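Local coordinates for uncharacterized protein ScGH5_18 (Streptomyces cattleya, PDB 7LR8) that probably hydrolyses the beta-1,4 linkage between mannose and N-acetylglucosamine in the core of N-glycans, as a family GH5 glycosidase, at residues His99-Asp104 against Thr302-His307. The protein carries 1 engineered substitution. Residues are numbered along the deposited sequence; the frame is centred on the assembly and turned at random.
Sequences HLSSFD and TWWCSH. With BMA (beta-D-mannopyranose), chain D; NAG (2-acetamido-2-deoxy-beta-D-glucopyranose), chain C.
Ser-101 and Trp-304 meet at the mannose of the bound Man-beta-1,4-GlcNAc: Ser-101 OG approaches Trp-304 CZ2 obliquely at 3.7 Å, while Leu-100 CD2 lies at the indole's edge, 4.3 Å from CH2. BMA C3 sits 3.8 Å above one indole face, displaced toward the rim, a sugar-aromatic CH-pi platform; Cys-305 CB backs the opposite face. With CG anti to the backbone N (chi1 -173°), Trp-304 reaches toward the 99-104 hairpin. From that side Ser-101 N donates to BMA O3 (2.7 Å, 162°), and Ser-101 OG lies 2.8 Å from BMA O4, within hydrogen-bonding distance. Strand 298-304 is the eighth of a parallel (beta/alpha)8 barrel, as in other GH5 enzymes, and a cis peptide joins Trp-304 to Cys-305; the hairpin, a type I' turn over Leu-100 to Phe-103, comes after strand 90-94. His-99 NE2 is hydrogen-bonded to NAG O3 (2.8 Å). Behind it, ND1 donates to Asp-104 OD1 in the ring plane (172°), fixing the ring's rotation. Were His-99 replaced by an alanine, NAG O3 and Asp-104 OD1 would probably both lose the imidazole nitrogen they now bond to. Asp-104 OD2 is itself held by His-162 and by Thr-112 of the second subunit.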
# COMPACT_ATOMS: atom_id res chain seq x y z
N HIS B 99 -9.69 -4.08 -3.24
CA HIS B 99 -10.13 -4.72 -2.02
C HIS B 99 -10.08 -6.25 -2.11
O HIS B 99 -10.57 -6.83 -3.08
CB HIS B 99 -11.55 -4.30 -1.66
CG HIS B 99 -11.97 -4.79 -0.32
ND1 HIS B 99 -11.59 -4.15 0.84
CD2 HIS B 99 -12.65 -5.90 0.07
CE1 HIS B 99 -12.07 -4.81 1.88
NE2 HIS B 99 -12.71 -5.88 1.44
N LEU B 100 -9.52 -6.88 -1.08
CA LEU B 100 -9.58 -8.33 -0.95
C LEU B 100 -9.67 -8.72 0.51
O LEU B 100 -8.73 -8.46 1.28
CB LEU B 100 -8.35 -8.99 -1.59
CG LEU B 100 -8.29 -9.07 -3.12
CD1 LEU B 100 -6.88 -9.47 -3.58
CD2 LEU B 100 -9.33 -10.06 -3.64
N SER B 101 -10.79 -9.35 0.90
CA SER B 101 -10.92 -10.05 2.18
C SER B 101 -10.57 -9.16 3.38
O SER B 101 -9.88 -9.58 4.30
CB SER B 101 -10.05 -11.31 2.19
OG SER B 101 -10.26 -12.09 1.03
N SER B 102 -11.09 -7.92 3.35
CA SER B 102 -11.04 -6.87 4.39
C SER B 102 -9.85 -5.94 4.23
O SER B 102 -9.81 -4.91 4.91
CB SER B 102 -11.06 -7.42 5.83
OG SER B 102 -9.77 -7.87 6.22
N PHE B 103 -8.88 -6.26 3.38
CA PHE B 103 -7.71 -5.43 3.12
C PHE B 103 -7.86 -4.62 1.84
O PHE B 103 -8.27 -5.14 0.79
CB PHE B 103 -6.45 -6.28 3.01
CG PHE B 103 -6.14 -7.07 4.25
CD1 PHE B 103 -5.47 -6.47 5.30
CD2 PHE B 103 -6.55 -8.40 4.36
CE1 PHE B 103 -5.19 -7.20 6.46
CE2 PHE B 103 -6.26 -9.13 5.50
CZ PHE B 103 -5.59 -8.52 6.56
N ASP B 104 -7.47 -3.34 1.91
CA ASP B 104 -7.36 -2.48 0.74
C ASP B 104 -5.90 -2.43 0.29
O ASP B 104 -5.03 -2.02 1.07
CB ASP B 104 -7.84 -1.06 1.05
CG ASP B 104 -9.35 -0.96 1.22
OD1 ASP B 104 -10.09 -1.83 0.71
OD2 ASP B 104 -9.77 0.03 1.85
N THR B 302 -19.47 -19.63 -9.03
CA THR B 302 -18.05 -19.56 -8.72
C THR B 302 -17.91 -19.45 -7.21
O THR B 302 -18.22 -18.41 -6.62
CB THR B 302 -17.39 -18.39 -9.46
OG1 THR B 302 -17.77 -18.43 -10.85
CG2 THR B 302 -15.88 -18.47 -9.36
N TRP B 303 -17.48 -20.54 -6.57
CA TRP B 303 -17.43 -20.61 -5.13
C TRP B 303 -16.25 -19.81 -4.59
O TRP B 303 -15.16 -19.82 -5.17
CB TRP B 303 -17.32 -22.07 -4.66
CG TRP B 303 -17.73 -22.20 -3.24
CD1 TRP B 303 -16.92 -22.10 -2.14
CD2 TRP B 303 -19.06 -22.39 -2.75
NE1 TRP B 303 -17.68 -22.24 -0.99
CE2 TRP B 303 -18.99 -22.41 -1.34
CE3 TRP B 303 -20.31 -22.54 -3.37
CZ2 TRP B 303 -20.12 -22.58 -0.55
CZ3 TRP B 303 -21.43 -22.70 -2.57
CH2 TRP B 303 -21.32 -22.72 -1.19
N TRP B 304 -16.48 -19.08 -3.50
CA TRP B 304 -15.41 -18.44 -2.73
C TRP B 304 -15.18 -19.29 -1.50
O TRP B 304 -16.02 -19.30 -0.60
CB TRP B 304 -15.78 -17.02 -2.30
CG TRP B 304 -14.59 -16.35 -1.68
CD1 TRP B 304 -14.06 -16.58 -0.44
CD2 TRP B 304 -13.74 -15.36 -2.29
NE1 TRP B 304 -12.94 -15.80 -0.24
CE2 TRP B 304 -12.73 -15.04 -1.36
CE3 TRP B 304 -13.76 -14.71 -3.53
CZ2 TRP B 304 -11.74 -14.11 -1.65
CZ3 TRP B 304 -12.77 -13.79 -3.80
CH2 TRP B 304 -11.78 -13.49 -2.87
N CYS B 305 -14.03 -19.97 -1.42
CA CYS B 305 -12.92 -19.86 -2.35
C CYS B 305 -12.29 -21.24 -2.50
O CYS B 305 -12.77 -22.22 -1.91
CB CYS B 305 -11.89 -18.85 -1.85
SG CYS B 305 -11.43 -19.11 -0.11
N SER B 306 -11.21 -21.33 -3.28
CA SER B 306 -10.62 -22.64 -3.54
C SER B 306 -9.96 -23.20 -2.28
O SER B 306 -10.20 -24.36 -1.90
CB SER B 306 -9.62 -22.54 -4.69
OG SER B 306 -8.51 -21.71 -4.36
N HIS B 307 -9.16 -22.37 -1.59
CA HIS B 307 -8.31 -22.84 -0.51
C HIS B 307 -8.46 -21.97 0.73
O HIS B 307 -8.57 -20.74 0.63
CB HIS B 307 -6.85 -22.88 -0.94
CG HIS B 307 -6.56 -23.91 -1.99
ND1 HIS B 307 -6.74 -23.69 -3.33
CD2 HIS B 307 -6.14 -25.19 -1.87
CE1 HIS B 307 -6.43 -24.78 -4.01
NE2 HIS B 307 -6.06 -25.71 -3.15
C1 BMA D . -16.06 -10.58 -0.71
C2 BMA D . -14.78 -11.01 -1.49
C3 BMA D . -13.60 -10.98 -0.55
C4 BMA D . -13.96 -11.69 0.82
C5 BMA D . -15.34 -12.41 0.74
C6 BMA D . -15.78 -13.02 2.05
O2 BMA D . -14.53 -10.16 -2.60
O3 BMA D . -13.12 -9.62 -0.38
O4 BMA D . -12.96 -12.62 1.11
O5 BMA D . -16.36 -11.47 0.39
O6 BMA D . -15.91 -11.94 3.01
C1 NAG C . -17.74 -6.84 2.69
C2 NAG C . -16.27 -7.19 2.91
C3 NAG C . -15.64 -7.72 1.62
C4 NAG C . -16.48 -8.84 1.01
C5 NAG C . -17.91 -8.33 0.85
C6 NAG C . -18.89 -9.34 0.30
C7 NAG C . -14.75 -6.04 4.48
C8 NAG C . -14.10 -4.73 4.83
N2 NAG C . -15.54 -6.03 3.40
O1 NAG C . -18.31 -6.48 3.90
O3 NAG C . -14.31 -8.18 1.87
O4 NAG C . -15.90 -9.20 -0.24
O5 NAG C . -18.42 -7.95 2.14
O6 NAG C . -20.15 -8.73 0.04
O7 NAG C . -14.55 -7.06 5.13